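Local atomic coordinates of GH5 (Bacteroidetes bacterium AC2a, PDB entry 4YHE), a protein that probably hydrolyses beta-glucosidic bonds in cellulose-type polysaccharides, as a glycoside hydrolase family 5 cellulase built on a beta/alpha barrel. Residues A[255-260]-A[310-315]. Residues are numbered along the deposited sequence; the frame is centred on the assembly and turned at random.
Sequences NEWGHT and RLYYFR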
loop_
_atom_site.group_PDB
_atom_site.type_symbol
_atom_site.label_atom_id
_atom_site.label_comp_id
_atom_site.label_asym_id
_atom_site.label_seq_id
_atom_site.Cartn_x
_atom_site.Cartn_y
_atom_site.Cartn_z
ATOM N N ASN A 255 -16.641 -17.308 -0.406
ATOM C CA ASN A 255 -17.142 -16.278 0.476
ATOM C C ASN A 255 -17.060 -16.585 1.960
ATOM O O ASN A 255 -17.638 -15.871 2.761
ATOM C CB ASN A 255 -18.554 -15.882 0.021
ATOM C CG ASN A 255 -18.516 -15.060 -1.246
ATOM O OD1 ASN A 255 -18.077 -13.920 -1.232
ATOM N ND2 ASN A 255 -18.878 -15.669 -2.359
ATOM N N GLU A 256 -16.304 -17.612 2.311
ATOM C CA GLU A 256 -15.951 -17.886 3.696
ATOM C C GLU A 256 -14.430 -18.056 3.816
ATOM O O GLU A 256 -13.735 -18.294 2.816
ATOM C CB GLU A 256 -16.742 -19.115 4.183
ATOM C CG GLU A 256 -18.249 -18.883 4.227
ATOM C CD GLU A 256 -19.089 -20.048 4.758
ATOM O OE1 GLU A 256 -18.627 -21.206 4.749
ATOM O OE2 GLU A 256 -20.245 -19.788 5.174
ATOM N N TRP A 257 -13.907 -17.932 5.034
ATOM C CA TRP A 257 -12.470 -18.015 5.275
ATOM C C TRP A 257 -12.202 -18.535 6.660
ATOM O O TRP A 257 -12.934 -18.205 7.601
ATOM C CB TRP A 257 -11.810 -16.632 5.109
ATOM C CG TRP A 257 -10.321 -16.604 5.304
ATOM C CD1 TRP A 257 -9.358 -16.876 4.358
ATOM C CD2 TRP A 257 -9.611 -16.278 6.502
ATOM N NE1 TRP A 257 -8.113 -16.745 4.896
ATOM C CE2 TRP A 257 -8.236 -16.348 6.202
ATOM C CE3 TRP A 257 -10.003 -15.888 7.790
ATOM C CZ2 TRP A 257 -7.254 -16.071 7.143
ATOM C CZ3 TRP A 257 -9.033 -15.638 8.712
ATOM C CH2 TRP A 257 -7.672 -15.737 8.402
ATOM N N GLY A 258 -11.178 -19.370 6.761
ATOM C CA GLY A 258 -10.718 -19.896 8.022
ATOM C C GLY A 258 -11.330 -21.233 8.399
ATOM O O GLY A 258 -12.129 -21.820 7.664
ATOM N N HIS A 259 -10.993 -21.645 9.614
ATOM C CA HIS A 259 -11.247 -22.985 10.080
ATOM C C HIS A 259 -12.729 -23.299 10.285
ATOM O O HIS A 259 -13.092 -24.460 10.250
ATOM C CB HIS A 259 -10.442 -23.244 11.347
ATOM C CG HIS A 259 -11.001 -22.575 12.565
ATOM N ND1 HIS A 259 -10.815 -21.236 12.832
ATOM C CD2 HIS A 259 -11.708 -23.075 13.607
ATOM C CE1 HIS A 259 -11.376 -20.938 13.993
ATOM N NE2 HIS A 259 -11.948 -22.031 14.469
ATOM N N THR A 260 -13.582 -22.299 10.478
ATOM C CA THR A 260 -15.029 -22.545 10.545
ATOM C C THR A 260 -15.755 -22.375 9.216
ATOM O O THR A 260 -16.945 -22.655 9.101
ATOM C CB THR A 260 -15.725 -21.637 11.589
ATOM O OG1 THR A 260 -15.557 -20.250 11.240
ATOM C CG2 THR A 260 -15.143 -21.879 12.975
ATOM N N ARG A 310 -15.763 -11.917 6.641
ATOM C CA ARG A 310 -14.914 -10.779 6.319
ATOM C C ARG A 310 -14.429 -10.023 7.588
ATOM O O ARG A 310 -13.257 -9.667 7.710
ATOM C CB ARG A 310 -15.661 -9.853 5.350
ATOM C CG ARG A 310 -14.836 -8.649 4.886
ATOM C CD ARG A 310 -15.736 -7.517 4.452
ATOM N NE ARG A 310 -15.052 -6.458 3.747
ATOM C CZ ARG A 310 -15.552 -5.249 3.477
ATOM N NH1 ARG A 310 -16.739 -4.878 3.902
ATOM N NH2 ARG A 310 -14.829 -4.383 2.812
ATOM N N LEU A 311 -15.323 -9.814 8.540
ATOM C CA LEU A 311 -14.962 -9.147 9.785
ATOM C C LEU A 311 -14.000 -10.000 10.596
ATOM O O LEU A 311 -13.040 -9.471 11.132
ATOM C CB LEU A 311 -16.203 -8.783 10.616
ATOM C CG LEU A 311 -17.247 -7.894 9.969
ATOM C CD1 LEU A 311 -18.335 -7.476 10.970
ATOM C CD2 LEU A 311 -16.605 -6.634 9.417
ATOM N N TYR A 312 -14.258 -11.310 10.648
ATOM C CA TYR A 312 -13.351 -12.290 11.260
ATOM C C TYR A 312 -11.981 -12.230 10.618
ATOM O O TYR A 312 -10.985 -12.164 11.287
ATOM C CB TYR A 312 -13.919 -13.721 11.170
ATOM C CG TYR A 312 -12.946 -14.776 11.601
ATOM C CD1 TYR A 312 -12.593 -14.912 12.953
ATOM C CD2 TYR A 312 -12.363 -15.648 10.682
ATOM C CE1 TYR A 312 -11.683 -15.856 13.360
ATOM C CE2 TYR A 312 -11.471 -16.623 11.093
ATOM C CZ TYR A 312 -11.132 -16.719 12.440
ATOM O OH TYR A 312 -10.252 -17.648 12.889
ATOM N N TYR A 313 -11.937 -12.234 9.292
ATOM C CA TYR A 313 -10.664 -12.071 8.598
ATOM C C TYR A 313 -9.894 -10.828 9.041
ATOM O O TYR A 313 -8.721 -10.925 9.369
ATOM C CB TYR A 313 -10.962 -12.088 7.108
ATOM C CG TYR A 313 -9.836 -11.797 6.162
ATOM C CD1 TYR A 313 -8.957 -12.806 5.752
ATOM C CD2 TYR A 313 -9.703 -10.553 5.589
ATOM C CE1 TYR A 313 -7.972 -12.560 4.801
ATOM C CE2 TYR A 313 -8.720 -10.299 4.643
ATOM C CZ TYR A 313 -7.854 -11.297 4.258
ATOM O OH TYR A 313 -6.897 -11.037 3.318
ATOM N N PHE A 314 -10.559 -9.668 9.124
ATOM C CA PHE A 314 -9.924 -8.468 9.544
ATOM C C PHE A 314 -9.440 -8.584 11.006
ATOM O O PHE A 314 -8.327 -8.242 11.312
ATOM C CB PHE A 314 -10.874 -7.261 9.394
ATOM C CG PHE A 314 -11.201 -6.865 7.940
ATOM C CD1 PHE A 314 -10.321 -7.080 6.907
ATOM C CD2 PHE A 314 -12.397 -6.258 7.653
ATOM C CE1 PHE A 314 -10.637 -6.703 5.605
ATOM C CE2 PHE A 314 -12.714 -5.849 6.377
ATOM C CZ PHE A 314 -11.830 -6.074 5.346
ATOM N N ARG A 315 -10.291 -9.053 11.907
ATOM C CA ARG A 315 -9.849 -9.155 13.282
ATOM C C ARG A 315 -8.616 -10.018 13.396
ATOM O O ARG A 315 -7.631 -9.635 14.008
ATOM C CB ARG A 315 -10.939 -9.727 14.164
ATOM C CG ARG A 315 -12.120 -8.826 14.359
ATOM C CD ARG A 315 -12.920 -9.286 15.593
ATOM N NE ARG A 315 -13.462 -10.651 15.440
ATOM C CZ ARG A 315 -14.525 -10.973 14.708
ATOM N NH1 ARG A 315 -15.200 -10.037 14.045
ATOM N NH2 ARG A 315 -14.924 -12.240 14.646
#
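Trp257, Tyr312 and Tyr313 form an aromatic cluster on the outer part of a TIM barrel, where the loop between helices 246-249 and 270-285 lies against helix 304-323, the helix that links the last two barrel strands, 291-296 and 327-332. The edge-to-face pair is Tyr313 on Trp257: the tyrosine turns its edge to the six-membered ring of the indole, the planes at 87° and the centroids 5.0 Å apart. CD1 of Tyr313 does the touching, over the middle of the indole, 3.6 Å from Trp257 CD2. CB of Trp257 points toward the helix, and with CG anti to the backbone N (chi1 -179°) the indole extends on so that its face meets Tyr313 CD1. Beyond the contact, the Tyr313 hydroxyl hydrogen-bonds to the carbonyl O of Asp244, which would limit how far the phenol can swing away from the indole.

Tyr312, one residue earlier on the helix, meets the benzo end of the same indole, but obliquely, with the planes at 49°. Here the closest approach is Tyr312 CE2 to Trp257 CZ3, at 3.5 Å. Pro245 and Tyr316 add to the surroundings of the indole. With an alanine in place of Trp257, the edge of Tyr313 would probably lose the face it rests on, and a gap would be likely to open beside the Tyr312 ring.

Gly258 carries the loop past Tyr312; at its positive phi a side chain would collide with the preceding carbonyl O and crowd Tyr312 CE2. The polar end of the contact is indirect: Glu270 OE2, at the start of helix 270-285, hydrogen-bonds to both His259 ND1 and Tyr312 OH. The two groups meet through this shared carboxylate; between them there is just a contact, the tyrosine oxygen at the imidazole edge, near the ring plane, with Tyr312 OH 3.6 Å from His259 ND1.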